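Local structure of putative major capsid protein (Cafeteriavirus-dependent mavirus, 6G44) at residues K93-L98 / A245-L250; V103-P108 / A349-A354; M441-K446 / I475-T480; T458-A461 / H467-L470. The protein probably builds the shell of the mavirus capsid, as a double jelly-roll major capsid protein found here as a trimer. One frame throughout, in Å; residues are numbered along the deposited sequence.

Interactions 1 and 2 lie side by side, their centres about 18 Å apart, and touch where Asp246 packs on Ala349 and Pro350. Their segments alternate along the chain: interaction 1 closes a contact within the first half of the double jelly-roll, while interaction 2, together with the packing of Asp246, links that half to the second. Interaction 4, with its centre about 16 Å from that of interaction 2, meets it through Gln352 and Ala354, which pack on Pro459 and Tyr468. Interaction 3 comes from the far side of the chain's centre relative to interaction 1, about 44 Å away between centres. It shares strand 464-482 with interaction 4, whose two segments both fall between 441-446 and 475-480 in sequence.

Interaction 1. Residues K93-L98 / A245-L250; sequences KDQIGL and ADDVKL. With SO4 (sulfate ion), chain F.
Gln95 and Ala245 meet at the end of a small antiparallel pair of strands, 96-98 with 242-244, just where the chain turns off into a type I beta turn running from Ala245 to Val248. Ala245 N donates to Gln95 O at 2.8 Å, carrying the ladder one bond past the strands. Beyond it the Gln95 side chain, extended past CG, is laid along the turn. Its CG packs on Ala245 CB, and Val248 CG2 presses on the amide carbon, with Gln95 CD and Val248 CG2 3.5 Å apart. That methyl stands beside the backbone N of Val248, CG1 having taken the position anti to it (chi1 178°). At the tip, Gln95 NE2 bonds Asp247 OD1 at 3.0 Å and 159°. The oxygen lies almost in the amide plane, yet the donor comes down on the carboxylate from above, and the two flat groups stand nearly perpendicular. A water 2.9 Å from Gln95 NE2 passes the second bond of that nitrogen on to Asp247 O.

Around this contact, Asp246 in the same turn forms a salt bridge with Lys346. Lys93, in one of its two modelled conformers, reaches a sulfate that Lys155, Asn400 and Thr403 of the second subunit also bind.

Both hydrogens of the Gln95 amide nitrogen, one directly and one through a water, are thus spent on the same turn, which fixes the rotation of the amide. Because Asp247 OD1 also receives Ala156 N, two N-H groups converge on a single oxygen, consistent with a carboxylate that stays ionised.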
loop_
_atom_site.group_PDB
_atom_site.type_symbol
_atom_site.label_atom_id
_atom_site.label_comp_id
_atom_site.label_asym_id
_atom_site.label_seq_id
_atom_site.Cartn_x
_atom_site.Cartn_y
_atom_site.Cartn_z
ATOM N N LYS C 93 -13.195 -17.475 -18.743
ATOM C CA LYS C 93 -13.254 -16.778 -17.468
ATOM C C LYS C 93 -11.842 -16.374 -17.039
ATOM O O LYS C 93 -10.926 -17.190 -17.000
ATOM C CB LYS C 93 -13.949 -17.621 -16.400
ATOM C CG LYS C 93 -14.102 -16.954 -15.028
ATOM C CD LYS C 93 -14.761 -15.585 -15.066
ATOM C CE LYS C 93 -15.054 -15.092 -13.650
ATOM N NZ LYS C 93 -16.048 -15.958 -12.942
ATOM N N ASP C 94 -11.704 -15.083 -16.740
ATOM C CA ASP C 94 -10.433 -14.506 -16.266
ATOM C C ASP C 94 -9.276 -14.660 -17.254
ATOM O O ASP C 94 -8.108 -14.760 -16.878
ATOM C CB ASP C 94 -10.068 -15.047 -14.859
ATOM C CG ASP C 94 -11.103 -14.700 -13.798
ATOM O OD1 ASP C 94 -11.696 -13.616 -13.851
ATOM O OD2 ASP C 94 -11.292 -15.516 -12.867
ATOM N N GLN C 95 -9.588 -14.680 -18.553
ATOM C CA GLN C 95 -8.560 -14.937 -19.559
ATOM C C GLN C 95 -8.352 -13.841 -20.608
ATOM O O GLN C 95 -7.365 -13.912 -21.345
ATOM C CB GLN C 95 -8.881 -16.253 -20.276
ATOM C CG GLN C 95 -8.568 -17.432 -19.376
ATOM C CD GLN C 95 -9.003 -18.766 -19.938
ATOM O OE1 GLN C 95 -10.116 -18.896 -20.444
ATOM N NE2 GLN C 95 -8.127 -19.772 -19.817
ATOM N N ILE C 96 -9.198 -12.817 -20.653
ATOM C CA ILE C 96 -9.127 -11.769 -21.672
ATOM C C ILE C 96 -8.993 -10.411 -20.996
ATOM O O ILE C 96 -9.705 -10.118 -20.022
ATOM C CB ILE C 96 -10.419 -11.728 -22.544
ATOM C CG1 ILE C 96 -10.712 -13.087 -23.182
ATOM C CG2 ILE C 96 -10.321 -10.655 -23.623
ATOM C CD1 ILE C 96 -9.636 -13.591 -24.116
ATOM N N GLY C 97 -8.119 -9.584 -21.525
ATOM C CA GLY C 97 -8.009 -8.209 -21.084
ATOM C C GLY C 97 -7.171 -7.413 -22.021
ATOM O O GLY C 97 -7.073 -7.722 -23.225
ATOM N N LEU C 98 -6.510 -6.393 -21.480
ATOM C CA LEU C 98 -5.613 -5.551 -22.237
ATOM C C LEU C 98 -4.178 -5.638 -21.728
ATOM O O LEU C 98 -3.951 -5.923 -20.539
ATOM C CB LEU C 98 -6.097 -4.094 -22.228
ATOM C CG LEU C 98 -7.498 -3.842 -22.774
ATOM C CD1 LEU C 98 -7.913 -2.397 -22.604
ATOM C CD2 LEU C 98 -7.630 -4.251 -24.235
ATOM N N ALA C 245 -4.827 -14.874 -22.063
ATOM C CA ALA C 245 -4.128 -15.846 -21.227
ATOM C C ALA C 245 -3.604 -17.024 -22.053
ATOM O O ALA C 245 -4.233 -17.465 -23.027
ATOM C CB ALA C 245 -5.021 -16.351 -20.124
ATOM N N ASP C 246 -2.438 -17.507 -21.656
ATOM C CA ASP C 246 -1.745 -18.583 -22.357
ATOM C C ASP C 246 -2.386 -19.939 -22.201
ATOM O O ASP C 246 -1.944 -20.859 -22.890
ATOM C CB ASP C 246 -0.272 -18.567 -21.939
ATOM C CG ASP C 246 0.390 -17.266 -22.329
ATOM O OD1 ASP C 246 0.667 -17.095 -23.556
ATOM O OD2 ASP C 246 0.539 -16.354 -21.471
ATOM N N ASP C 247 -3.400 -20.083 -21.340
ATOM C CA ASP C 247 -4.142 -21.332 -21.211
ATOM C C ASP C 247 -5.520 -21.326 -21.866
ATOM O O ASP C 247 -6.264 -22.301 -21.700
ATOM C CB ASP C 247 -4.172 -21.858 -19.769
ATOM C CG ASP C 247 -4.920 -20.975 -18.768
ATOM O OD1 ASP C 247 -5.209 -19.784 -19.053
ATOM O OD2 ASP C 247 -5.193 -21.518 -17.650
ATOM N N VAL C 248 -5.834 -20.308 -22.668
ATOM C CA VAL C 248 -7.009 -20.385 -23.548
ATOM C C VAL C 248 -6.682 -21.404 -24.637
ATOM O O VAL C 248 -5.621 -21.359 -25.235
ATOM C CB VAL C 248 -7.359 -19.028 -24.195
ATOM C CG1 VAL C 248 -8.556 -19.146 -25.152
ATOM C CG2 VAL C 248 -7.678 -17.994 -23.111
ATOM N N LYS C 249 -7.617 -22.309 -24.884
ATOM C CA LYS C 249 -7.399 -23.366 -25.872
ATOM C C LYS C 249 -7.815 -22.901 -27.274
ATOM O O LYS C 249 -8.771 -22.118 -27.443
ATOM C CB LYS C 249 -8.169 -24.608 -25.478
ATOM C CG LYS C 249 -7.729 -25.226 -24.157
ATOM C CD LYS C 249 -8.540 -26.467 -23.809
ATOM C CE LYS C 249 -7.968 -27.169 -22.584
ATOM N NZ LYS C 249 -8.896 -28.198 -22.032
ATOM N N LEU C 250 -7.088 -23.418 -28.265
ATOM C CA LEU C 250 -7.248 -23.058 -29.663
ATOM C C LEU C 250 -8.044 -24.125 -30.421
ATOM O O LEU C 250 -7.966 -25.315 -30.107
ATOM C CB LEU C 250 -5.875 -22.926 -30.328
ATOM C CG LEU C 250 -4.990 -21.724 -29.945
ATOM C CD1 LEU C 250 -3.503 -22.034 -30.104
ATOM C CD2 LEU C 250 -5.346 -20.518 -30.792
HETATM S S SO4 F . -19.024 -14.010 -11.888
HETATM O O1 SO4 F . -18.222 -14.052 -13.132
HETATM O O2 SO4 F . -18.676 -15.165 -11.031
HETATM O O3 SO4 F . -18.741 -12.737 -11.179
HETATM O O4 SO4 F . -20.440 -14.181 -12.262
HETATM O O HOH W 1 -8.733 -22.549 -20.538
#

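Interaction 2. Residues V103-P108 / A349-A354; sequences VNRSIP and APDQLA
Arg105 and Asp351 face each other from backbones that stay well apart, their CA atoms 11.5 Å from one another. The arginine belongs to a short, weakly bonded helix, at whose end Ser106 N bonds Val103 O and Ile107 N bonds Asn104 O. The aspartate sits in an extended loop leading into strand 355-363. Only the two side chains bridge the gap, approaching from opposite directions.

Arg105 runs out straight as far as CD and then bends (chi3 53°), which turns the guanidinium edge to the acid. Its NH2 forms a salt bridge with Asp351 OD2 at 2.9 Å, with a moderately bent N-H...O angle of 147°. The oxygen lies close to the guanidinium plane, but the nitrogen comes in well above the plane of the carboxylate, the two groups being turned 49° against each other. A water closes the other side: it accepts from Arg105 NH1 at 2.8 Å and donates to Asp351 OD1 at 2.7 Å.

NE is also bonded to Asn240 O, and NH1 to Glu239 O. These carbonyls grip the guanidinium from its other donors, so that NH2 is directed at the acid, and the direct bond and the water give each carboxylate oxygen a partner, so a slender, partly exposed ion pair links the two halves of the chain.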
loop_
_atom_site.group_PDB
_atom_site.type_symbol
_atom_site.label_atom_id
_atom_site.label_comp_id
_atom_site.label_asym_id
_atom_site.label_seq_id
_atom_site.Cartn_x
_atom_site.Cartn_y
_atom_site.Cartn_z
ATOM N N VAL C 103 -2.786 2.236 -24.681
ATOM C CA VAL C 103 -2.779 3.418 -25.552
ATOM C C VAL C 103 -1.362 3.785 -25.900
ATOM O O VAL C 103 -1.028 3.910 -27.082
ATOM C CB VAL C 103 -3.565 4.596 -24.970
ATOM C CG1 VAL C 103 -3.363 5.886 -25.772
ATOM C CG2 VAL C 103 -5.033 4.224 -24.855
ATOM N N ASN C 104 -0.488 3.968 -24.916
ATOM C CA ASN C 104 0.890 4.364 -25.241
ATOM C C ASN C 104 1.677 3.252 -25.959
ATOM O O ASN C 104 2.541 3.556 -26.800
ATOM C CB ASN C 104 1.607 4.913 -24.000
ATOM C CG ASN C 104 1.092 6.271 -23.624
ATOM O OD1 ASN C 104 1.461 7.266 -24.240
ATOM N ND2 ASN C 104 0.235 6.333 -22.579
ATOM N N ARG C 105 1.353 1.989 -25.687
ATOM C CA ARG C 105 1.944 0.865 -26.435
ATOM C C ARG C 105 1.651 0.928 -27.925
ATOM O O ARG C 105 2.413 0.378 -28.724
ATOM C CB ARG C 105 1.423 -0.478 -25.935
ATOM C CG ARG C 105 2.130 -1.032 -24.718
ATOM C CD ARG C 105 1.654 -2.454 -24.388
ATOM N NE ARG C 105 1.721 -3.394 -25.503
ATOM C CZ ARG C 105 2.763 -4.186 -25.804
ATOM N NH1 ARG C 105 2.682 -5.031 -26.850
ATOM N NH2 ARG C 105 3.884 -4.145 -25.084
ATOM N N SER C 106 0.538 1.569 -28.257
ATOM C CA SER C 106 0.035 1.647 -29.642
ATOM C C SER C 106 0.561 2.869 -30.394
ATOM O O SER C 106 0.100 3.111 -31.522
ATOM C CB SER C 106 -1.482 1.677 -29.612
ATOM O OG SER C 106 -2.004 0.449 -29.131
ATOM N N ILE C 107 1.474 3.657 -29.830
ATOM C CA ILE C 107 1.935 4.879 -30.484
ATOM C C ILE C 107 3.459 4.880 -30.545
ATOM O O ILE C 107 4.136 5.290 -29.609
ATOM C CB ILE C 107 1.416 6.150 -29.781
ATOM C CG1 ILE C 107 -0.099 6.170 -29.624
ATOM C CG2 ILE C 107 1.920 7.388 -30.520
ATOM C CD1 ILE C 107 -0.613 7.170 -28.590
ATOM N N PRO C 108 4.029 4.434 -31.673
ATOM C CA PRO C 108 5.483 4.410 -31.755
ATOM C C PRO C 108 6.171 5.768 -31.811
ATOM O O PRO C 108 7.295 5.906 -31.330
ATOM C CB PRO C 108 5.768 3.621 -33.031
ATOM C CG PRO C 108 4.525 2.975 -33.410
ATOM C CD PRO C 108 3.384 3.651 -32.733
ATOM N N ALA C 349 0.650 -12.404 -25.688
ATOM C CA ALA C 349 1.344 -12.828 -24.460
ATOM C C ALA C 349 2.223 -11.724 -23.914
ATOM O O ALA C 349 2.457 -10.720 -24.572
ATOM C CB ALA C 349 2.205 -14.044 -24.776
ATOM N N PRO C 350 2.713 -11.894 -22.673
ATOM C CA PRO C 350 3.658 -10.918 -22.126
ATOM C C PRO C 350 4.893 -10.711 -22.992
ATOM O O PRO C 350 5.379 -11.638 -23.660
ATOM C CB PRO C 350 4.057 -11.556 -20.792
ATOM C CG PRO C 350 2.863 -12.368 -20.394
ATOM C CD PRO C 350 2.438 -12.966 -21.698
ATOM N N ASP C 351 5.397 -9.492 -22.988
ATOM C CA ASP C 351 6.699 -9.212 -23.619
ATOM C C ASP C 351 7.818 -9.970 -22.904
ATOM O O ASP C 351 7.791 -10.149 -21.689
ATOM C CB ASP C 351 7.003 -7.705 -23.639
ATOM C CG ASP C 351 6.288 -6.960 -24.757
ATOM O OD1 ASP C 351 5.847 -7.575 -25.735
ATOM O OD2 ASP C 351 6.293 -5.712 -24.689
ATOM N N GLN C 352 8.804 -10.419 -23.670
ATOM C CA GLN C 352 9.924 -11.176 -23.146
ATOM C C GLN C 352 11.228 -10.390 -23.215
ATOM O O GLN C 352 11.631 -9.898 -24.283
ATOM C CB GLN C 352 10.086 -12.452 -23.955
ATOM C CG GLN C 352 11.192 -13.363 -23.461
ATOM C CD GLN C 352 10.782 -14.080 -22.198
ATOM O OE1 GLN C 352 9.981 -15.022 -22.254
ATOM N NE2 GLN C 352 11.274 -13.623 -21.062
ATOM N N LEU C 353 11.883 -10.289 -22.070
ATOM C CA LEU C 353 13.229 -9.783 -21.951
ATOM C C LEU C 353 14.094 -10.937 -21.473
ATOM O O LEU C 353 13.590 -11.952 -20.984
ATOM C CB LEU C 353 13.312 -8.641 -20.942
ATOM C CG LEU C 353 12.313 -7.497 -21.113
ATOM C CD1 LEU C 353 12.425 -6.505 -19.955
ATOM C CD2 LEU C 353 12.509 -6.751 -22.434
ATOM N N ALA C 354 15.391 -10.809 -21.700
ATOM C CA ALA C 354 16.346 -11.754 -21.149
ATOM C C ALA C 354 16.603 -11.466 -19.663
ATOM O O ALA C 354 16.390 -10.333 -19.196
ATOM C CB ALA C 354 17.662 -11.712 -21.932
HETATM O O HOH W 2 4.937 -6.394 -27.932
#

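Interaction 3. Residues M441-K446 / I475-T480; sequences MANANK and IRDNLT
Direct hydrogen bonding between Asn443 and Asp477 comes down to one bond. Asn443 ND2 donates to Asp477 OD2 at 2.9 Å and 157°, the oxygen lying near the amide plane and using its anti lone pair, on the side away from OD1. The side chains cross at about a right angle, with amide and carboxylate planes 55° apart. Asn443 OD1 is therefore left over the methylene of the aspartate, 3.4 Å from Asp477 CB.

Water-mediated contacts start from that same oxygen. One water donates to Asn443 OD1 at 2.7 Å and accepts from Asp477 N at 2.9 Å, so the amide reads the backbone N-H of Asp477. A second lies near Asn443 OD1 and Asp477 O but may not bond both at once.

The backbone places the asparagine in a type II turn. It is the third residue of this turn, which is closed by Ala444 N and Met441 O, 3.0 Å apart, and takes the left-handed conformation (phi 79°) that asparagine tolerates well.

Electrostatics add a further element: the C-terminal carboxylate of Gly520 comes close to Asp477 OD2, and two like charges there might raise the affinity of one of them for a proton.

Asp477 marks the break in the long strand 464-482, which runs antiparallel to strands 286-305, 334-341 and 488-492. The turn is tied by its backbone to Val331 and Tyr495, rests through Met441 and Ala444 on helix 497-501, and is met by Ala32 and Ser33 of the third subunit.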
loop_
_atom_site.group_PDB
_atom_site.type_symbol
_atom_site.label_atom_id
_atom_site.label_comp_id
_atom_site.label_asym_id
_atom_site.label_seq_id
_atom_site.Cartn_x
_atom_site.Cartn_y
_atom_site.Cartn_z
ATOM N N MET C 441 29.693 13.915 -14.387
ATOM C CA MET C 441 28.564 14.191 -13.503
ATOM C C MET C 441 27.324 14.429 -14.364
ATOM O O MET C 441 27.427 14.989 -15.450
ATOM C CB MET C 441 28.833 15.459 -12.703
ATOM C CG MET C 441 30.034 15.369 -11.778
ATOM S SD MET C 441 30.375 16.877 -10.878
ATOM C CE MET C 441 29.030 16.891 -9.709
ATOM N N ALA C 442 26.149 14.046 -13.863
ATOM C CA ALA C 442 24.900 14.291 -14.556
ATOM C C ALA C 442 24.793 15.766 -14.920
ATOM O O ALA C 442 25.032 16.642 -14.075
ATOM C CB ALA C 442 23.728 13.886 -13.681
ATOM N N ASN C 443 24.462 16.023 -16.183
ATOM C CA ASN C 443 24.274 17.386 -16.740
ATOM C C ASN C 443 25.579 18.110 -17.069
ATOM O O ASN C 443 25.562 19.279 -17.458
ATOM C CB ASN C 443 23.370 18.256 -15.850
ATOM C CG ASN C 443 21.982 17.692 -15.746
ATOM O OD1 ASN C 443 21.485 17.146 -16.712
ATOM N ND2 ASN C 443 21.364 17.777 -14.559
ATOM N N ALA C 444 26.710 17.436 -16.965
ATOM C CA ALA C 444 27.971 18.064 -17.391
ATOM C C ALA C 444 28.022 18.118 -18.908
ATOM O O ALA C 444 27.710 17.140 -19.590
ATOM C CB ALA C 444 29.157 17.282 -16.883
ATOM N N ASN C 445 28.479 19.256 -19.437
ATOM C CA ASN C 445 28.699 19.377 -20.882
ATOM C C ASN C 445 30.059 18.800 -21.290
ATOM O O ASN C 445 30.852 19.432 -21.985
ATOM C CB ASN C 445 28.570 20.834 -21.329
ATOM C CG ASN C 445 28.526 20.962 -22.835
ATOM O OD1 ASN C 445 28.210 20.006 -23.542
ATOM N ND2 ASN C 445 28.860 22.148 -23.337
ATOM N N LYS C 446 30.328 17.577 -20.869
ATOM C CA LYS C 446 31.588 16.911 -21.112
ATOM C C LYS C 446 31.275 15.737 -22.022
ATOM O O LYS C 446 30.353 14.954 -21.725
ATOM C CB LYS C 446 32.181 16.399 -19.808
ATOM C CG LYS C 446 33.465 15.610 -20.005
ATOM C CD LYS C 446 34.024 15.011 -18.731
ATOM C CE LYS C 446 35.078 13.975 -19.068
ATOM N NZ LYS C 446 36.225 14.568 -19.838
ATOM N N ILE C 475 18.434 8.771 -20.245
ATOM C CA ILE C 475 17.381 9.636 -19.762
ATOM C C ILE C 475 18.079 10.924 -19.405
ATOM O O ILE C 475 18.886 10.956 -18.473
ATOM C CB ILE C 475 16.631 9.044 -18.551
ATOM C CG1 ILE C 475 16.021 7.687 -18.945
ATOM C CG2 ILE C 475 15.546 10.012 -18.094
ATOM C CD1 ILE C 475 16.658 6.479 -18.323
ATOM N N ARG C 476 17.801 11.995 -20.153
ATOM C CA ARG C 476 18.465 13.274 -19.931
ATOM C C ARG C 476 17.518 14.309 -19.328
ATOM O O ARG C 476 16.346 14.397 -19.712
ATOM C CB ARG C 476 19.007 13.846 -21.235
ATOM C CG ARG C 476 20.251 13.157 -21.750
ATOM C CD ARG C 476 20.722 13.899 -22.985
ATOM N NE ARG C 476 22.088 13.541 -23.334
ATOM C CZ ARG C 476 22.428 12.573 -24.180
ATOM N NH1 ARG C 476 23.718 12.358 -24.423
ATOM N NH2 ARG C 476 21.516 11.824 -24.785
ATOM N N ASP C 477 18.066 15.121 -18.434
ATOM C CA ASP C 477 17.328 16.254 -17.873
ATOM C C ASP C 477 17.183 17.298 -18.997
ATOM O O ASP C 477 18.147 17.647 -19.681
ATOM C CB ASP C 477 18.064 16.830 -16.675
ATOM C CG ASP C 477 18.197 15.824 -15.507
ATOM O OD1 ASP C 477 17.441 14.840 -15.443
ATOM O OD2 ASP C 477 19.032 16.052 -14.642
ATOM N N ASN C 478 15.959 17.765 -19.183
ATOM C CA ASN C 478 15.589 18.557 -20.346
ATOM C C ASN C 478 14.397 19.399 -19.948
ATOM O O ASN C 478 13.438 18.900 -19.349
ATOM C CB ASN C 478 15.260 17.628 -21.482
ATOM C CG ASN C 478 14.962 18.347 -22.765
ATOM O OD1 ASN C 478 15.810 19.065 -23.272
ATOM N ND2 ASN C 478 13.784 18.120 -23.319
ATOM N N LEU C 479 14.453 20.689 -20.273
ATOM C CA LEU C 479 13.389 21.612 -19.891
ATOM C C LEU C 479 12.753 22.235 -21.106
ATOM O O LEU C 479 13.435 22.491 -22.099
ATOM C CB LEU C 479 13.917 22.727 -19.033
ATOM C CG LEU C 479 14.541 22.377 -17.693
ATOM C CD1 LEU C 479 14.874 23.644 -16.905
ATOM C CD2 LEU C 479 13.746 21.402 -16.859
ATOM N N THR C 480 11.446 22.460 -21.011
ATOM C CA THR C 480 10.689 23.213 -22.005
ATOM C C THR C 480 10.359 24.582 -21.399
ATOM O O THR C 480 9.965 24.712 -20.228
ATOM C CB THR C 480 9.437 22.424 -22.405
ATOM O OG1 THR C 480 9.865 21.233 -23.083
ATOM C CG2 THR C 480 8.531 23.243 -23.350
HETATM O O HOH W 3 20.906 14.795 -17.982
HETATM O O HOH W 4 20.852 17.686 -19.632
#

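Interaction 4. Residues T458-A461 / H467-L470; sequences TPEA and HYKL. With SO4 (sulfate ion), chain B.
Thr458 sets its methyl squarely over the face of Tyr468: CG2 lies 3.6 Å from the ring centroid and 11° off the ring normal, a CH-pi contact. With OG1 tucked between the backbone N and the carbonyl carbon (chi1 56°), CG2 is the branch turned to the ring. Pro459 follows at the phenol end, where its CD comes within 3.2 Å of Tyr468 OH, meeting the ring obliquely.

The loop carrying these residues leads from strand 448-457, in a four-stranded antiparallel sheet, into strand 464-482 of another sheet, so the tyrosine reaches back across a sheet-to-sheet connection of the kind found in jelly-roll domains.

Glu460 then bends at chi2 (73°) and brings its carboxylate to the hydroxyl end and edge of the ring. Tyr468 OH donates to Glu460 OE2 at 2.9 Å, onto the syn lone pair of that oxygen, while Glu460 OE1 lies at the ring edge near CE1. The carboxylate is turned 61° from the ring plane. OE2 takes a second bond from Gln341 NE2, which steadies the acid from the neighbouring strand 334-341. Next to the tyrosine, His467 points away from the loop and its backbone N holds a sulfate, probably from the crystallisation liquor.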
loop_
_atom_site.group_PDB
_atom_site.type_symbol
_atom_site.label_atom_id
_atom_site.label_comp_id
_atom_site.label_asym_id
_atom_site.label_seq_id
_atom_site.Cartn_x
_atom_site.Cartn_y
_atom_site.Cartn_z
ATOM N N THR C 458 18.370 -16.738 -21.686
ATOM C CA THR C 458 17.182 -16.652 -22.527
ATOM C C THR C 458 16.312 -17.892 -22.337
ATOM O O THR C 458 16.814 -18.966 -21.953
ATOM C CB THR C 458 17.591 -16.537 -24.000
ATOM O OG1 THR C 458 18.418 -17.656 -24.314
ATOM C CG2 THR C 458 18.364 -15.247 -24.266
ATOM N N PRO C 459 15.006 -17.776 -22.584
ATOM C CA PRO C 459 14.080 -18.870 -22.306
ATOM C C PRO C 459 13.903 -19.933 -23.391
ATOM O O PRO C 459 13.102 -20.856 -23.186
ATOM C CB PRO C 459 12.777 -18.132 -22.073
ATOM C CG PRO C 459 12.857 -16.993 -23.022
ATOM C CD PRO C 459 14.279 -16.542 -22.954
ATOM N N GLU C 460 14.606 -19.844 -24.511
ATOM C CA GLU C 460 14.387 -20.818 -25.586
ATOM C C GLU C 460 14.860 -22.231 -25.213
ATOM O O GLU C 460 15.806 -22.422 -24.456
ATOM C CB GLU C 460 15.044 -20.359 -26.891
ATOM C CG GLU C 460 14.245 -19.309 -27.653
ATOM C CD GLU C 460 14.284 -17.944 -27.001
ATOM O OE1 GLU C 460 15.304 -17.610 -26.381
ATOM O OE2 GLU C 460 13.300 -17.201 -27.147
ATOM N N ALA C 461 14.158 -23.218 -25.779
ATOM C CA ALA C 461 14.484 -24.615 -25.578
ATOM C C ALA C 461 15.895 -24.946 -26.033
ATOM O O ALA C 461 16.457 -24.306 -26.942
ATOM C CB ALA C 461 13.493 -25.489 -26.343
ATOM N N HIS C 467 16.579 -14.349 -31.848
ATOM C CA HIS C 467 17.330 -13.108 -31.843
ATOM C C HIS C 467 16.980 -12.252 -30.628
ATOM O O HIS C 467 15.796 -12.065 -30.349
ATOM C CB HIS C 467 17.067 -12.290 -33.113
ATOM C CG HIS C 467 17.829 -12.767 -34.310
ATOM N ND1 HIS C 467 17.309 -13.672 -35.207
ATOM C CD2 HIS C 467 19.071 -12.464 -34.754
ATOM C CE1 HIS C 467 18.199 -13.905 -36.157
ATOM N NE2 HIS C 467 19.272 -13.179 -35.914
ATOM N N TYR C 468 18.021 -11.734 -29.969
ATOM C CA TYR C 468 17.906 -10.811 -28.821
ATOM C C TYR C 468 18.683 -9.543 -29.104
ATOM O O TYR C 468 19.751 -9.579 -29.737
ATOM C CB TYR C 468 18.395 -11.455 -27.490
ATOM C CG TYR C 468 17.347 -12.409 -26.962
ATOM C CD1 TYR C 468 17.200 -13.669 -27.516
ATOM C CD2 TYR C 468 16.434 -12.017 -25.977
ATOM C CE1 TYR C 468 16.196 -14.526 -27.103
ATOM C CE2 TYR C 468 15.432 -12.870 -25.547
ATOM C CZ TYR C 468 15.317 -14.119 -26.122
ATOM O OH TYR C 468 14.312 -14.914 -25.698
ATOM N N LYS C 469 18.136 -8.423 -28.633
ATOM C CA LYS C 469 18.716 -7.108 -28.855
ATOM C C LYS C 469 19.036 -6.435 -27.520
ATOM O O LYS C 469 18.141 -6.184 -26.714
ATOM C CB LYS C 469 17.770 -6.243 -29.664
ATOM C CG LYS C 469 18.291 -4.860 -29.978
ATOM C CD LYS C 469 17.246 -3.998 -30.672
ATOM C CE LYS C 469 17.091 -4.360 -32.130
ATOM N NZ LYS C 469 16.258 -3.361 -32.851
ATOM N N LEU C 470 20.303 -6.126 -27.316
ATOM C CA LEU C 470 20.766 -5.285 -26.194
ATOM C C LEU C 470 20.493 -3.835 -26.564
ATOM O O LEU C 470 20.905 -3.376 -27.631
ATOM C CB LEU C 470 22.260 -5.504 -25.927
ATOM C CG LEU C 470 22.972 -4.503 -25.021
ATOM C CD1 LEU C 470 22.339 -4.411 -23.627
ATOM C CD2 LEU C 470 24.451 -4.789 -24.888
HETATM S S SO4 B . 14.017 -14.426 -34.614
HETATM O O1 SO4 B . 14.287 -15.189 -33.399
HETATM O O2 SO4 B . 15.064 -14.685 -35.630
HETATM O O3 SO4 B . 14.005 -12.964 -34.327
HETATM O O4 SO4 B . 12.683 -14.832 -35.110
#